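Local coordinates for BH0493 protein (Bacillus halodurans C-125, PDB 2QEE) that binds zinc and is probably a metal-dependent enzyme of the amidohydrolase superfamily, its reaction not defined, at residues I44-T49 / M71-Q76; H51-E56 / S92-G97; L99-G104 / L364-H369; L105-A110 / R118-K123. All blocks are in the same frame, centred on the assembly; numbering follows the deposited sequence.

Contact 1: residues I44-T49 / M71-Q76; sequences IDELLT and MSKREQ
The capped start of helix 73-86 meets helix 44-48 and the residue after it through three polar pairs, Asp-45 with Arg-74, and Lys-73 with both Glu-46 and Thr-49. Asp-45 OD2 lies 2.7 Å from Arg-74 NH1, a salt bridge made with one oxygen at the edge of the guanidinium and in its plane. The two flat groups are turned steeply, 77° apart, so a second, side-by-side pairing is not made; OD1 of the same carboxylate pairs instead with Arg-118 of helix 114-122. Lys-73 bends twice near its end, which brings NZ to Thr-49 OG1 at 2.9 Å. On the way Lys-73 CD passes 3.5 Å from Glu-46 OE2, while the salt bridge from Lys-73 NZ to Glu-46 OE1 is weak at 3.4 Å. Behind the lysine, Ser-72 and Glu-75 form a capping box: Ser-72 OG takes the N-H of Glu-75, and Glu-75 OE1 takes that of Ser-72. Thr-49 OG1 stands between the backbone N and the carbonyl carbon (chi1 57°), from where it donates to Asp-45 O at 2.7 Å while receiving Lys-73. A valine here would probably leave both the lysine NZ and that carbonyl without this partner. Thr-49 CG2 meets Gln-76 CB at 3.7 Å, and the amide nitrogen of Gln-76 goes on to Phe-68 O.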
loop_
_atom_site.group_PDB
_atom_site.type_symbol
_atom_site.label_atom_id
_atom_site.label_comp_id
_atom_site.label_asym_id
_atom_site.label_seq_id
_atom_site.Cartn_x
_atom_site.Cartn_y
_atom_site.Cartn_z
ATOM N N ILE C 44 33.687 11.076 2.878
ATOM C CA ILE C 44 32.524 12.008 2.717
ATOM C C ILE C 44 32.218 12.370 1.256
ATOM O O ILE C 44 31.045 12.584 0.889
ATOM C CB ILE C 44 32.684 13.250 3.600
ATOM C CG1 ILE C 44 31.466 14.181 3.585
ATOM C CG2 ILE C 44 33.980 14.047 3.164
ATOM C CD1 ILE C 44 30.112 13.539 4.007
ATOM N N ASP C 45 33.248 12.537 0.423
ATOM C CA ASP C 45 33.011 12.775 -0.992
ATOM C C ASP C 45 32.316 11.611 -1.678
ATOM O O ASP C 45 31.448 11.834 -2.529
ATOM C CB ASP C 45 34.345 13.071 -1.696
ATOM C CG ASP C 45 34.882 14.460 -1.365
ATOM O OD1 ASP C 45 34.161 15.308 -0.816
ATOM O OD2 ASP C 45 36.051 14.720 -1.685
ATOM N N GLU C 46 32.644 10.381 -1.292
ATOM C CA GLU C 46 31.984 9.206 -1.834
ATOM C C GLU C 46 30.522 9.128 -1.293
ATOM O O GLU C 46 29.623 8.834 -2.047
ATOM C CB GLU C 46 32.746 7.984 -1.429
ATOM C CG GLU C 46 34.163 7.932 -2.103
ATOM C CD GLU C 46 34.125 7.599 -3.588
ATOM O OE1 GLU C 46 33.036 7.339 -4.186
ATOM O OE2 GLU C 46 35.233 7.562 -4.168
ATOM N N LEU C 47 30.347 9.394 0.001
ATOM C CA LEU C 47 28.983 9.479 0.594
ATOM C C LEU C 47 28.100 10.450 -0.172
ATOM O O LEU C 47 26.990 10.141 -0.539
ATOM C CB LEU C 47 29.011 9.907 2.061
ATOM C CG LEU C 47 29.470 8.838 3.051
ATOM C CD1 LEU C 47 29.627 9.441 4.476
ATOM C CD2 LEU C 47 28.468 7.649 3.067
ATOM N N LEU C 48 28.624 11.653 -0.420
ATOM C CA LEU C 48 27.863 12.681 -1.097
ATOM C C LEU C 48 27.590 12.401 -2.576
ATOM O O LEU C 48 26.603 12.877 -3.121
ATOM C CB LEU C 48 28.610 14.008 -0.935
ATOM C CG LEU C 48 28.391 14.655 0.441
ATOM C CD1 LEU C 48 29.387 15.849 0.608
ATOM C CD2 LEU C 48 26.933 15.164 0.723
ATOM N N THR C 49 28.454 11.621 -3.228
ATOM C CA THR C 49 28.264 11.359 -4.667
ATOM C C THR C 49 27.657 9.969 -4.948
ATOM O O THR C 49 27.611 9.516 -6.099
ATOM C CB THR C 49 29.596 11.580 -5.425
ATOM O OG1 THR C 49 30.581 10.719 -4.848
ATOM C CG2 THR C 49 30.049 13.007 -5.282
ATOM N N MET C 71 32.673 17.146 -13.777
ATOM C CA MET C 71 33.280 17.627 -12.557
ATOM C C MET C 71 34.082 16.541 -11.865
ATOM O O MET C 71 33.842 15.333 -12.073
ATOM C CB MET C 71 32.219 18.166 -11.583
ATOM C CG MET C 71 31.500 19.456 -12.019
ATOM S SD MET C 71 30.196 19.877 -10.812
ATOM C CE MET C 71 29.312 18.355 -10.797
ATOM N N SER C 72 35.057 16.966 -11.056
ATOM C CA SER C 72 35.812 16.036 -10.208
ATOM C C SER C 72 34.899 15.532 -9.095
ATOM O O SER C 72 33.905 16.174 -8.806
ATOM C CB SER C 72 36.999 16.733 -9.536
ATOM O OG SER C 72 36.581 17.784 -8.667
ATOM N N LYS C 73 35.256 14.419 -8.472
ATOM C CA LYS C 73 34.487 13.971 -7.286
ATOM C C LYS C 73 34.311 15.097 -6.239
ATOM O O LYS C 73 33.188 15.336 -5.744
ATOM C CB LYS C 73 35.042 12.674 -6.688
ATOM C CG LYS C 73 33.986 11.973 -5.775
ATOM C CD LYS C 73 34.170 10.490 -5.655
ATOM C CE LYS C 73 33.685 9.769 -6.908
ATOM N NZ LYS C 73 32.236 9.355 -6.757
ATOM N N ARG C 74 35.373 15.841 -5.925
ATOM C CA ARG C 74 35.234 16.921 -4.949
ATOM C C ARG C 74 34.215 17.959 -5.388
ATOM O O ARG C 74 33.404 18.410 -4.587
ATOM C CB ARG C 74 36.570 17.605 -4.628
ATOM C CG ARG C 74 36.523 18.570 -3.392
ATOM C CD ARG C 74 37.885 19.312 -3.130
ATOM N NE ARG C 74 38.706 18.927 -1.958
ATOM C CZ ARG C 74 38.706 17.766 -1.283
ATOM N NH1 ARG C 74 37.901 16.749 -1.594
ATOM N NH2 ARG C 74 39.547 17.625 -0.262
ATOM N N GLU C 75 34.264 18.352 -6.661
ATOM C CA GLU C 75 33.335 19.362 -7.188
ATOM C C GLU C 75 31.884 18.869 -7.164
ATOM O O GLU C 75 30.992 19.654 -6.818
ATOM C CB GLU C 75 33.691 19.773 -8.627
ATOM C CG GLU C 75 34.959 20.622 -8.672
ATOM C CD GLU C 75 35.618 20.687 -10.036
ATOM O OE1 GLU C 75 35.166 20.035 -10.993
ATOM O OE2 GLU C 75 36.624 21.416 -10.132
ATOM N N GLN C 76 31.680 17.605 -7.525
ATOM C CA GLN C 76 30.324 16.978 -7.478
ATOM C C GLN C 76 29.832 17.034 -6.031
ATOM O O GLN C 76 28.709 17.470 -5.773
ATOM C CB GLN C 76 30.407 15.542 -7.955
ATOM C CG GLN C 76 30.603 15.399 -9.483
ATOM C CD GLN C 76 30.876 13.968 -9.882
ATOM O OE1 GLN C 76 31.133 13.116 -9.041
ATOM N NE2 GLN C 76 30.878 13.700 -11.180
#

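Contact 2: residues H51-E56 / S92-G97; sequences HYLVAE and SEACRG
Ala-94 is the bump here: its methyl presses into a hollow walled by Tyr-52, Leu-53 and Glu-56 of helix 51-58. Leu-53 CD2 closes one wall at 3.6 Å from Ala-94 CB, and also rests on Cys-95 SG. The CB of Tyr-52 makes a looser wall, 4.1 Å from that of Ala-94. Glu-56 completes the hollow with OE2, 3.6 Å from the alanine methyl. Its chain is extended (chi2 179°), carrying the carboxylate across to the start of the other helix, where Ser-92 OG donates to the syn lone pair of Glu-56 OE1 at 2.7 Å. A water lies beside the methyl, giving a hydrogen to Glu-56 OE2 at 2.7 Å and accepting from Ala-94 N. Arg-316 of the second subunit adds a salt bridge to OE2. A glutamine in place of Glu-56 would probably leave that arginine without this countercharge and disturb the water bridge. Ser-92 OG also accepts from Cys-95 N at 3.2 Å, so Glu-56 holds the hydroxyl that does the capping. The short axes cross at -126°, 9.8 Å apart, in a buried helix pair in which helix 93-104 begins with a serine N-cap.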
loop_
_atom_site.group_PDB
_atom_site.type_symbol
_atom_site.label_atom_id
_atom_site.label_comp_id
_atom_site.label_asym_id
_atom_site.label_seq_id
_atom_site.Cartn_x
_atom_site.Cartn_y
_atom_site.Cartn_z
ATOM N N HIS C 51 24.830 7.416 -5.761
ATOM C CA HIS C 51 23.921 7.682 -6.875
ATOM C C HIS C 51 22.538 8.125 -6.402
ATOM O O HIS C 51 21.822 8.823 -7.134
ATOM C CB HIS C 51 23.844 6.510 -7.853
ATOM C CG HIS C 51 23.210 5.257 -7.309
ATOM N ND1 HIS C 51 21.845 5.048 -7.308
ATOM C CD2 HIS C 51 23.758 4.140 -6.778
ATOM C CE1 HIS C 51 21.584 3.843 -6.827
ATOM N NE2 HIS C 51 22.725 3.274 -6.498
ATOM N N TYR C 52 22.137 7.709 -5.194
ATOM C CA TYR C 52 20.852 8.204 -4.671
ATOM C C TYR C 52 20.852 9.725 -4.633
ATOM O O TYR C 52 19.822 10.363 -4.867
ATOM C CB TYR C 52 20.556 7.696 -3.244
ATOM C CG TYR C 52 20.248 6.234 -3.051
ATOM C CD1 TYR C 52 20.844 5.242 -3.813
ATOM C CD2 TYR C 52 19.409 5.812 -1.983
ATOM C CE1 TYR C 52 20.573 3.884 -3.571
ATOM C CE2 TYR C 52 19.128 4.425 -1.735
ATOM C CZ TYR C 52 19.714 3.493 -2.534
ATOM O OH TYR C 52 19.452 2.180 -2.308
ATOM N N LEU C 53 21.993 10.307 -4.274
ATOM C CA LEU C 53 22.112 11.755 -4.146
ATOM C C LEU C 53 22.300 12.433 -5.489
ATOM O O LEU C 53 21.854 13.564 -5.655
ATOM C CB LEU C 53 23.212 12.162 -3.166
ATOM C CG LEU C 53 22.901 11.781 -1.691
ATOM C CD1 LEU C 53 23.966 12.317 -0.768
ATOM C CD2 LEU C 53 21.545 12.343 -1.270
ATOM N N VAL C 54 22.927 11.735 -6.432
ATOM C CA VAL C 54 22.931 12.241 -7.831
ATOM C C VAL C 54 21.502 12.439 -8.393
ATOM O O VAL C 54 21.147 13.547 -8.863
ATOM C CB VAL C 54 23.767 11.317 -8.737
ATOM C CG1 VAL C 54 23.722 11.807 -10.196
ATOM C CG2 VAL C 54 25.206 11.278 -8.215
ATOM N N ALA C 55 20.645 11.430 -8.212
ATOM C CA ALA C 55 19.239 11.570 -8.623
ATOM C C ALA C 55 18.635 12.804 -7.939
ATOM O O ALA C 55 18.011 13.660 -8.581
ATOM C CB ALA C 55 18.463 10.302 -8.245
ATOM N N GLU C 56 18.829 12.942 -6.618
ATOM C CA GLU C 56 18.179 14.030 -5.915
ATOM C C GLU C 56 18.698 15.414 -6.343
ATOM O O GLU C 56 17.901 16.314 -6.523
ATOM C CB GLU C 56 18.297 13.828 -4.398
ATOM C CG GLU C 56 17.437 12.602 -3.966
ATOM C CD GLU C 56 17.518 12.334 -2.470
ATOM O OE1 GLU C 56 17.646 13.314 -1.687
ATOM O OE2 GLU C 56 17.450 11.122 -2.138
ATOM N N SER C 92 15.521 14.492 3.138
ATOM C CA SER C 92 15.358 13.147 2.523
ATOM C C SER C 92 16.124 12.083 3.299
ATOM O O SER C 92 17.070 12.394 4.044
ATOM C CB SER C 92 15.787 13.110 1.057
ATOM O OG SER C 92 17.208 13.081 0.991
ATOM N N GLU C 93 15.721 10.815 3.094
ATOM C CA GLU C 93 16.403 9.737 3.792
ATOM C C GLU C 93 17.918 9.660 3.488
ATOM O O GLU C 93 18.737 9.469 4.411
ATOM C CB GLU C 93 15.728 8.405 3.468
ATOM C CG GLU C 93 16.375 7.153 4.002
ATOM C CD GLU C 93 16.539 7.071 5.549
ATOM O OE1 GLU C 93 15.995 7.882 6.312
ATOM O OE2 GLU C 93 17.303 6.165 5.943
ATOM N N ALA C 94 18.270 9.763 2.198
ATOM C CA ALA C 94 19.669 9.687 1.773
ATOM C C ALA C 94 20.496 10.868 2.308
ATOM O O ALA C 94 21.634 10.690 2.772
ATOM C CB ALA C 94 19.728 9.587 0.251
ATOM N N CYS C 95 19.893 12.058 2.371
ATOM C CA CYS C 95 20.622 13.200 2.922
ATOM C C CYS C 95 20.736 13.062 4.450
ATOM O O CYS C 95 21.829 13.274 5.022
ATOM C CB CYS C 95 19.934 14.497 2.572
ATOM S SG CYS C 95 20.077 14.902 0.799
ATOM N N ARG C 96 19.628 12.712 5.137
ATOM C CA ARG C 96 19.702 12.414 6.561
ATOM C C ARG C 96 20.831 11.417 6.839
ATOM O O ARG C 96 21.629 11.581 7.829
ATOM C CB ARG C 96 18.388 11.814 7.028
ATOM C CG ARG C 96 18.315 11.331 8.475
ATOM C CD ARG C 96 17.160 10.253 8.509
ATOM N NE ARG C 96 17.070 9.725 9.861
ATOM C CZ ARG C 96 16.389 8.639 10.196
ATOM N NH1 ARG C 96 15.744 7.929 9.264
ATOM N NH2 ARG C 96 16.374 8.252 11.461
ATOM N N GLY C 97 20.884 10.364 6.041
ATOM C CA GLY C 97 21.914 9.343 6.227
ATOM C C GLY C 97 23.343 9.904 6.244
ATOM O O GLY C 97 24.138 9.511 7.095
HETATM O O HOH W 1 16.410 9.769 -0.034
#

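Contact 3: residues L99-G104 / L364-H369; sequences LTCLQG and LIYKWH
Thr-100 OG1 is held by two groups of its surroundings, His-370 NE2 in a hydrogen bond and Arg-96 O in a weak one, and this leaves the carbon side of the threonine turned onto Tyr-366 and His-369. OG1 is anti to the carbonyl carbon (chi1 -64°), which puts CG2 anti to the backbone N, and Thr-100 CB meets Tyr-366 CB at 3.6 Å, the two side chains crossing at about a right angle. The same CG2 sits over one face of the His-369 ring, a CH-pi contact 4.2 Å from the centroid. Next along the helix, Cys-101 SG comes up to the Tyr-366 ring at its edge, in the ring plane and 3.6 Å from CD2. One face of that ring is covered by Lys-367 CG of its own helix. Ile-365 CG2 lies 3.9 Å from Thr-100 O, and Ile-365 CD1 touches Cys-101 O. CG2 also faces Gly-104, where a side chain would run into it, so the isoleucine packs directly on backbone, 4.3 Å from Gly-104 CA. Small residues on helix 93-104 let the short axes come within 8.0 Å at a crossing angle of 110°. Tight, steep packing of this kind seats helix 93-104 on helix 363-388, the helix that follows zinc ligand Asp-357, consistent with the helix after the last metal-binding aspartate of amidohydrolase barrels.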
loop_
_atom_site.group_PDB
_atom_site.type_symbol
_atom_site.label_atom_id
_atom_site.label_comp_id
_atom_site.label_asym_id
_atom_site.label_seq_id
_atom_site.Cartn_x
_atom_site.Cartn_y
_atom_site.Cartn_z
ATOM N N LEU C 99 24.286 12.758 7.268
ATOM C CA LEU C 99 24.477 13.401 8.566
ATOM C C LEU C 99 24.648 12.363 9.664
ATOM O O LEU C 99 25.498 12.567 10.555
ATOM C CB LEU C 99 23.271 14.297 8.878
ATOM C CG LEU C 99 22.963 15.320 7.757
ATOM C CD1 LEU C 99 21.807 16.210 8.206
ATOM C CD2 LEU C 99 24.228 16.180 7.564
ATOM N N THR C 100 23.833 11.281 9.650
ATOM C CA THR C 100 24.033 10.220 10.662
ATOM C C THR C 100 25.467 9.678 10.654
ATOM O O THR C 100 26.061 9.452 11.701
ATOM C CB THR C 100 22.971 9.121 10.456
ATOM O OG1 THR C 100 21.689 9.730 10.714
ATOM C CG2 THR C 100 23.209 7.887 11.411
ATOM N N CYS C 101 26.029 9.503 9.456
ATOM C CA CYS C 101 27.415 9.036 9.306
ATOM C C CYS C 101 28.399 10.012 9.936
ATOM O O CYS C 101 29.277 9.583 10.734
ATOM C CB CYS C 101 27.752 8.874 7.834
ATOM S SG CYS C 101 26.856 7.513 7.030
ATOM N N LEU C 102 28.302 11.292 9.569
ATOM C CA LEU C 102 29.225 12.295 10.122
ATOM C C LEU C 102 29.168 12.302 11.648
ATOM O O LEU C 102 30.197 12.282 12.329
ATOM C CB LEU C 102 28.879 13.688 9.571
ATOM C CG LEU C 102 29.084 13.857 8.071
ATOM C CD1 LEU C 102 28.489 15.173 7.725
ATOM C CD2 LEU C 102 30.642 13.856 7.803
ATOM N N GLN C 103 27.961 12.322 12.196
ATOM C CA GLN C 103 27.798 12.322 13.645
ATOM C C GLN C 103 28.454 11.068 14.257
ATOM O O GLN C 103 29.155 11.146 15.281
ATOM C CB GLN C 103 26.295 12.379 13.987
ATOM C CG GLN C 103 26.051 12.720 15.454
ATOM C CD GLN C 103 24.626 12.471 15.845
ATOM O OE1 GLN C 103 24.049 11.395 15.539
ATOM N NE2 GLN C 103 24.023 13.479 16.498
ATOM N N GLY C 104 28.201 9.906 13.650
ATOM C CA GLY C 104 28.711 8.626 14.160
ATOM C C GLY C 104 30.221 8.673 14.276
ATOM O O GLY C 104 30.809 8.111 15.214
ATOM N N LEU C 364 27.285 1.981 6.277
ATOM C CA LEU C 364 26.937 0.998 7.318
ATOM C C LEU C 364 26.464 1.718 8.558
ATOM O O LEU C 364 25.537 1.211 9.228
ATOM C CB LEU C 364 28.151 0.129 7.683
ATOM C CG LEU C 364 28.571 -0.786 6.572
ATOM C CD1 LEU C 364 29.796 -1.567 7.089
ATOM C CD2 LEU C 364 27.469 -1.779 6.269
ATOM N N ILE C 365 27.025 2.894 8.850
ATOM C CA ILE C 365 26.652 3.587 10.090
ATOM C C ILE C 365 25.153 3.939 9.992
ATOM O O ILE C 365 24.359 3.524 10.855
ATOM C CB ILE C 365 27.479 4.867 10.319
ATOM C CG1 ILE C 365 28.948 4.465 10.524
ATOM C CG2 ILE C 365 27.001 5.620 11.619
ATOM C CD1 ILE C 365 29.918 5.689 10.660
ATOM N N TYR C 366 24.788 4.703 8.960
ATOM C CA TYR C 366 23.371 5.201 8.916
ATOM C C TYR C 366 22.391 4.119 8.518
ATOM O O TYR C 366 21.211 4.098 9.002
ATOM C CB TYR C 366 23.206 6.426 8.042
ATOM C CG TYR C 366 22.817 6.247 6.587
ATOM C CD1 TYR C 366 21.496 5.922 6.227
ATOM C CD2 TYR C 366 23.763 6.465 5.541
ATOM C CE1 TYR C 366 21.079 5.887 4.915
ATOM C CE2 TYR C 366 23.338 6.397 4.207
ATOM C CZ TYR C 366 22.022 6.084 3.895
ATOM O OH TYR C 366 21.590 6.032 2.579
ATOM N N LYS C 367 22.787 3.215 7.630
ATOM C CA LYS C 367 21.818 2.226 7.190
ATOM C C LYS C 367 21.377 1.389 8.397
ATOM O O LYS C 367 20.178 1.084 8.554
ATOM C CB LYS C 367 22.389 1.327 6.076
ATOM C CG LYS C 367 22.784 2.114 4.816
ATOM C CD LYS C 367 21.730 2.105 3.787
ATOM C CE LYS C 367 22.386 2.588 2.460
ATOM N NZ LYS C 367 21.326 2.674 1.417
ATOM N N TRP C 368 22.306 1.011 9.268
ATOM C CA TRP C 368 21.963 0.194 10.447
ATOM C C TRP C 368 21.339 1.034 11.567
ATOM O O TRP C 368 20.414 0.587 12.224
ATOM C CB TRP C 368 23.187 -0.665 10.887
ATOM C CG TRP C 368 23.362 -1.736 9.868
ATOM C CD1 TRP C 368 24.359 -1.821 8.922
ATOM C CD2 TRP C 368 22.452 -2.792 9.594
ATOM N NE1 TRP C 368 24.147 -2.908 8.125
ATOM C CE2 TRP C 368 22.957 -3.500 8.490
ATOM C CE3 TRP C 368 21.247 -3.207 10.184
ATOM C CZ2 TRP C 368 22.322 -4.616 7.968
ATOM C CZ3 TRP C 368 20.626 -4.319 9.696
ATOM C CH2 TRP C 368 21.157 -5.007 8.560
ATOM N N HIS C 369 21.816 2.236 11.779
ATOM C CA HIS C 369 21.218 3.101 12.809
ATOM C C HIS C 369 19.727 3.359 12.473
ATOM O O HIS C 369 18.822 3.229 13.333
ATOM C CB HIS C 369 21.995 4.410 12.846
ATOM C CG HIS C 369 21.524 5.398 13.873
ATOM N ND1 HIS C 369 20.320 6.087 13.771
ATOM C CD2 HIS C 369 22.133 5.870 14.989
ATOM C CE1 HIS C 369 20.196 6.897 14.808
ATOM N NE2 HIS C 369 21.279 6.784 15.564
#

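Contact 4: residues L105-A110 / R118-K123; sequences LGLDPA and REYFAK
A Schellman motif ends helix 93-104, and the leucines on either side of its glycine, Leu-105 and Leu-107, lean on Tyr-120 and Phe-121 of helix 114-122. Leu-105 divides its methyls between the two rings. CD1 meets Phe-121 CZ at 3.6 Å, while CD2 lies 3.6 Å from the hydroxyl oxygen of Tyr-120, the Leu-105 side chain crossing each aromatic side chain at about a right angle. Leu-107 comes in at the root of the tyrosine, its CD2 3.8 Å from Tyr-120 CD1 and its CD1 4.2 Å from Phe-121 CE2. Gly-106, at phi 84°, makes the turn that puts both leucines on the same pair of aromatics, in the loop joining helices 93-104 and 114-122. Tyr-120 CG is anti to the backbone N (chi1 172°), which sets the ring beside Phe-121, with its CD2 3.7 Å above the phenylalanine plane and over the centre. The polar end of the tyrosine stays linked to the loop by a water, which donates to Leu-105 O at 2.8 Å and hydrogen-bonds Tyr-120 OH; that hydroxyl also pairs with Lys-124 NZ. Further along, Asp-108 OD1 accepts from Ala-110 N in an Asx turn.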
loop_
_atom_site.group_PDB
_atom_site.type_symbol
_atom_site.label_atom_id
_atom_site.label_comp_id
_atom_site.label_asym_id
_atom_site.label_seq_id
_atom_site.Cartn_x
_atom_site.Cartn_y
_atom_site.Cartn_z
ATOM N N LEU C 105 30.853 9.348 13.317
ATOM C CA LEU C 105 32.313 9.395 13.231
ATOM C C LEU C 105 32.927 10.396 14.197
ATOM O O LEU C 105 34.162 10.519 14.271
ATOM C CB LEU C 105 32.706 9.724 11.788
ATOM C CG LEU C 105 32.468 8.601 10.733
ATOM C CD1 LEU C 105 32.673 9.241 9.347
ATOM C CD2 LEU C 105 33.394 7.432 10.936
ATOM N N GLY C 106 32.087 11.084 14.967
ATOM C CA GLY C 106 32.556 12.102 15.893
ATOM C C GLY C 106 32.750 13.429 15.197
ATOM O O GLY C 106 33.301 14.373 15.794
ATOM N N LEU C 107 32.258 13.547 13.955
ATOM C CA LEU C 107 32.247 14.859 13.318
ATOM C C LEU C 107 30.996 15.644 13.743
ATOM O O LEU C 107 30.064 15.110 14.357
ATOM C CB LEU C 107 32.451 14.765 11.813
ATOM C CG LEU C 107 33.663 13.887 11.426
ATOM C CD1 LEU C 107 33.774 13.582 9.993
ATOM C CD2 LEU C 107 35.002 14.589 11.840
ATOM N N ASP C 108 30.964 16.927 13.438
ATOM C CA ASP C 108 29.890 17.741 13.933
ATOM C C ASP C 108 29.069 18.350 12.784
ATOM O O ASP C 108 29.500 19.301 12.140
ATOM C CB ASP C 108 30.504 18.823 14.821
ATOM C CG ASP C 108 29.486 19.724 15.462
ATOM O OD1 ASP C 108 28.255 19.454 15.387
ATOM O OD2 ASP C 108 29.948 20.725 16.067
ATOM N N PRO C 109 27.891 17.762 12.479
ATOM C CA PRO C 109 27.064 18.345 11.418
ATOM C C PRO C 109 26.642 19.781 11.640
ATOM O O PRO C 109 26.339 20.491 10.678
ATOM C CB PRO C 109 25.836 17.410 11.346
ATOM C CG PRO C 109 26.396 16.075 11.914
ATOM C CD PRO C 109 27.309 16.510 13.027
ATOM N N ALA C 110 26.663 20.228 12.897
ATOM C CA ALA C 110 26.236 21.574 13.246
ATOM C C ALA C 110 27.050 22.661 12.568
ATOM O O ALA C 110 26.515 23.726 12.296
ATOM C CB ALA C 110 26.286 21.777 14.752
ATOM N N ARG C 118 36.423 16.511 5.491
ATOM C CA ARG C 118 37.328 15.871 4.575
ATOM C C ARG C 118 38.657 15.599 5.261
ATOM O O ARG C 118 39.255 14.543 5.032
ATOM C CB ARG C 118 37.524 16.732 3.331
ATOM C CG ARG C 118 36.334 16.703 2.372
ATOM C CD ARG C 118 36.381 17.825 1.328
ATOM N NE ARG C 118 35.331 17.580 0.318
ATOM C CZ ARG C 118 34.677 18.527 -0.356
ATOM N NH1 ARG C 118 34.977 19.815 -0.196
ATOM N NH2 ARG C 118 33.736 18.165 -1.230
ATOM N N GLU C 119 39.081 16.518 6.124
ATOM C CA GLU C 119 40.369 16.336 6.857
ATOM C C GLU C 119 40.421 15.045 7.674
ATOM O O GLU C 119 41.467 14.419 7.786
ATOM C CB GLU C 119 40.691 17.536 7.752
ATOM C CG GLU C 119 40.932 18.869 7.018
ATOM C CD GLU C 119 41.013 20.092 7.962
ATOM O OE1 GLU C 119 41.075 21.228 7.438
ATOM O OE2 GLU C 119 41.011 19.929 9.203
ATOM N N TYR C 120 39.278 14.636 8.229
ATOM C CA TYR C 120 39.189 13.432 9.011
ATOM C C TYR C 120 39.643 12.231 8.211
ATOM O O TYR C 120 40.382 11.369 8.700
ATOM C CB TYR C 120 37.734 13.247 9.521
ATOM C CG TYR C 120 37.473 11.907 10.204
ATOM C CD1 TYR C 120 37.561 11.761 11.588
ATOM C CD2 TYR C 120 37.134 10.785 9.454
ATOM C CE1 TYR C 120 37.325 10.488 12.198
ATOM C CE2 TYR C 120 36.907 9.550 10.035
ATOM C CZ TYR C 120 36.981 9.421 11.410
ATOM O OH TYR C 120 36.753 8.165 11.917
ATOM N N PHE C 121 39.188 12.147 6.971
ATOM C CA PHE C 121 39.398 10.931 6.167
ATOM C C PHE C 121 40.796 10.898 5.526
ATOM O O PHE C 121 41.332 9.813 5.275
ATOM C CB PHE C 121 38.330 10.816 5.058
ATOM C CG PHE C 121 36.908 10.830 5.582
ATOM C CD1 PHE C 121 36.247 9.634 5.887
ATOM C CD2 PHE C 121 36.236 12.033 5.765
ATOM C CE1 PHE C 121 34.930 9.651 6.378
ATOM C CE2 PHE C 121 34.916 12.060 6.258
ATOM C CZ PHE C 121 34.257 10.889 6.549
ATOM N N ALA C 122 41.331 12.092 5.272
ATOM C CA ALA C 122 42.646 12.293 4.643
ATOM C C ALA C 122 43.729 11.663 5.491
ATOM O O ALA C 122 44.749 11.213 4.960
ATOM C CB ALA C 122 42.938 13.774 4.455
ATOM N N LYS C 123 43.490 11.589 6.800
ATOM C CA LYS C 123 44.488 11.030 7.712
ATOM C C LYS C 123 44.340 9.563 8.107
ATOM O O LYS C 123 44.922 9.144 9.112
ATOM C CB LYS C 123 44.688 11.913 8.954
ATOM C CG LYS C 123 43.472 12.464 9.620
ATOM C CD LYS C 123 43.764 13.910 9.955
ATOM C CE LYS C 123 43.321 14.267 11.359
ATOM N NZ LYS C 123 43.233 15.757 11.513
HETATM O O HOH W 2 35.866 8.253 14.375
#

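How the contacts relate
Helix 93-104 ties the set together: its start serves contact 2, its end contact 3, and the loop leaving it contact 4, where Leu-102 O and Leu-107 N probably hydrogen-bond at 2.9 Å. Contacts 2 and 3 meet where Gly-97 CA nears Tyr-366 CG, 3.2 Å apart. Contact 1 reaches contact 4 through Ile-44 CB on Phe-121 CE2 (3.7 Å), and contact 2 where Leu-48 O lies 3.5 Å from Leu-53 CB. Contact 2 lies nearest the metal, the Tyr-52 side chain about 7 Å from the zinc, against about 12 Å for Tyr-366 of contact 3; contact 4 is remote from the site. Contacts 2, 3 and 4 also touch the second subunit.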